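Local structure of histone fold protein (Methanopyrus kandleri, 1F1E) at residues A[117-122]-A[141-146]. The protein is an archaeal histone with two histone-fold repeats in one chain, forms a two-subunit assembly and probably binds and compacts DNA. Residues are numbered along the deposited sequence; the frame is centred on the assembly and turned at random. Where two conformers were deposited one is given.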
loop_
_atom_site.group_PDB
_atom_site.type_symbol
_atom_site.label_atom_id
_atom_site.label_comp_id
_atom_site.label_asym_id
_atom_site.label_seq_id
_atom_site.Cartn_x
_atom_site.Cartn_y
_atom_site.Cartn_z
ATOM N N GLU A 117 0.910 0.329 16.024
ATOM C CA GLU A 117 0.910 -0.856 16.850
ATOM C C GLU A 117 1.225 -2.094 16.038
ATOM O O GLU A 117 2.010 -2.945 16.413
ATOM C CB GLU A 117 -0.473 -0.961 17.499
ATOM C CG GLU A 117 -0.614 -2.143 18.450
ATOM C CD GLU A 117 -2.051 -2.162 18.956
ATOM O OE1 GLU A 117 -2.970 -2.520 18.208
ATOM O OE2 GLU A 117 -2.160 -1.785 20.126
ATOM N N GLU A 118 0.628 -2.197 14.862
ATOM C CA GLU A 118 0.889 -3.310 13.961
ATOM C C GLU A 118 2.344 -3.364 13.493
ATOM O O GLU A 118 2.965 -4.430 13.387
ATOM C CB GLU A 118 -0.031 -3.242 12.771
ATOM C CG GLU A 118 -0.150 -4.488 11.975
ATOM C CD GLU A 118 -1.276 -4.189 10.964
ATOM O OE1 GLU A 118 -2.305 -4.872 10.937
ATOM O OE2 GLU A 118 -1.049 -3.219 10.214
ATOM N N LEU A 119 2.873 -2.175 13.296
ATOM C CA LEU A 119 4.323 -2.136 13.011
ATOM C C LEU A 119 5.148 -2.683 14.154
ATOM O O LEU A 119 6.145 -3.383 13.917
ATOM C CB LEU A 119 4.696 -0.705 12.694
ATOM C CG LEU A 119 6.036 -0.468 12.021
ATOM C CD1 LEU A 119 5.993 -0.997 10.567
ATOM C CD2 LEU A 119 6.452 0.975 12.172
ATOM N N GLY A 120 4.756 -2.375 15.377
ATOM C CA GLY A 120 5.441 -2.892 16.537
ATOM C C GLY A 120 5.316 -4.410 16.578
ATOM O O GLY A 120 6.235 -5.169 16.873
ATOM N N GLU A 121 4.143 -4.939 16.249
ATOM C CA GLU A 121 4.006 -6.389 16.212
ATOM C C GLU A 121 4.935 -7.023 15.196
ATOM O O GLU A 121 5.553 -8.073 15.418
ATOM C CB GLU A 121 2.584 -6.780 15.849
ATOM C CG GLU A 121 1.554 -6.378 16.855
ATOM C CD GLU A 121 0.121 -6.608 16.422
ATOM O OE1 GLU A 121 -0.768 -6.142 17.148
ATOM O OE2 GLU A 121 -0.163 -7.346 15.429
ATOM N N LYS A 122 5.027 -6.438 14.011
ATOM C CA LYS A 122 5.863 -6.970 12.987
ATOM C C LYS A 122 7.341 -6.883 13.379
ATOM O O LYS A 122 8.122 -7.819 13.159
ATOM C CB LYS A 122 5.591 -6.236 11.653
ATOM C CG LYS A 122 6.286 -6.944 10.457
ATOM C CD LYS A 122 5.668 -8.294 10.189
ATOM C CE LYS A 122 6.197 -9.052 8.996
ATOM N NZ LYS A 122 5.453 -10.361 9.065
ATOM N N GLU A 141 13.103 -1.284 10.702
ATOM C CA GLU A 141 13.329 -1.039 9.298
ATOM C C GLU A 141 12.734 -2.123 8.402
ATOM O O GLU A 141 12.052 -1.846 7.408
ATOM C CB GLU A 141 14.853 -0.957 9.031
ATOM C CG GLU A 141 15.523 0.285 9.566
ATOM C CD GLU A 141 17.027 0.214 9.649
ATOM O OE1 GLU A 141 17.613 1.164 10.159
ATOM O OE2 GLU A 141 17.638 -0.817 9.246
ATOM N N LYS A 142 12.930 -3.362 8.821
ATOM C CA LYS A 142 12.380 -4.479 8.045
ATOM C C LYS A 142 10.860 -4.513 8.082
ATOM O O LYS A 142 10.175 -4.764 7.088
ATOM C CB LYS A 142 12.923 -5.800 8.623
ATOM C CG LYS A 142 14.328 -6.257 8.336
ATOM C CD LYS A 142 14.541 -7.555 9.124
ATOM C CE LYS A 142 15.867 -8.273 9.045
ATOM N NZ LYS A 142 15.818 -9.571 9.803
ATOM N N ALA A 143 10.314 -4.180 9.299
ATOM C CA ALA A 143 8.873 -4.091 9.407
ATOM C C ALA A 143 8.256 -3.024 8.506
ATOM O O ALA A 143 7.219 -3.243 7.854
ATOM C CB ALA A 143 8.469 -3.858 10.857
ATOM N N ILE A 144 8.921 -1.859 8.420
ATOM C CA ILE A 144 8.488 -0.797 7.516
ATOM C C ILE A 144 8.530 -1.244 6.082
ATOM O O ILE A 144 7.550 -1.042 5.371
ATOM C CB ILE A 144 9.333 0.449 7.819
ATOM C CG1 ILE A 144 9.027 1.102 9.160
ATOM C CG2 ILE A 144 9.202 1.444 6.711
ATOM C CD1 ILE A 144 10.050 2.084 9.674
ATOM N N THR A 145 9.681 -1.803 5.701
ATOM C CA THR A 145 9.840 -2.115 4.278
ATOM C C THR A 145 8.836 -3.169 3.856
ATOM O O THR A 145 8.240 -3.083 2.791
ATOM C CB THR A 145 11.275 -2.602 4.077
ATOM O OG1 THR A 145 12.143 -1.486 4.107
ATOM C CG2 THR A 145 11.312 -3.234 2.717
ATOM N N TYR A 146 8.657 -4.170 4.715
ATOM C CA TYR A 146 7.815 -5.295 4.375
ATOM C C TYR A 146 6.398 -4.784 4.334
ATOM O O TYR A 146 5.674 -4.926 3.358
ATOM C CB TYR A 146 8.015 -6.394 5.401
ATOM C CG TYR A 146 7.305 -7.665 5.089
ATOM C CD1 TYR A 146 5.959 -7.819 5.454
ATOM C CD2 TYR A 146 7.926 -8.754 4.469
ATOM C CE1 TYR A 146 5.261 -8.970 5.194
ATOM C CE2 TYR A 146 7.245 -9.905 4.179
ATOM C CZ TYR A 146 5.924 -9.996 4.551
ATOM O OH TYR A 146 5.239 -11.136 4.302
#
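An apolar helix-helix contact, centred on A143 and flanked by L119 and K122, joins the long helix 102-129 to the short C-terminal helix 137-147. The axes of the two segments approach to 8.8 Å and cross at 118°. A143, its methyl pointing at the facing helix, lets the backbones come close: its CA lies 5.5 Å from the CA of K122. K122 CG meets A143 CB at 3.8 Å, while on the other flank CD1 of L119 reaches A143 CB at 3.8 Å and also lies over the peptide that leads into I144. With CG anti to the backbone N (chi1 -164°), the L119 side chain extends to the facing helix, and I144 CG1 lies 3.9 Å from L119 CD1. The pairing is that of the median and C-terminal helices of a histone fold, here the second of the chain's two, and helix 25-51 of the first covers its inner side, F34 touching both L119 and I144. On the outer side, the bend of K122 at chi2 carries CE to the Y146 ring in an off-centre CH-pi contact, 4.2 Å from the ring centroid. The K122 ammonium stays on CE's side of the ring and forms a salt bridge with E125, about one turn further along its own helix. Y146 also packs against T145 of the second subunit, placing this end of the contact beside the dimer interface.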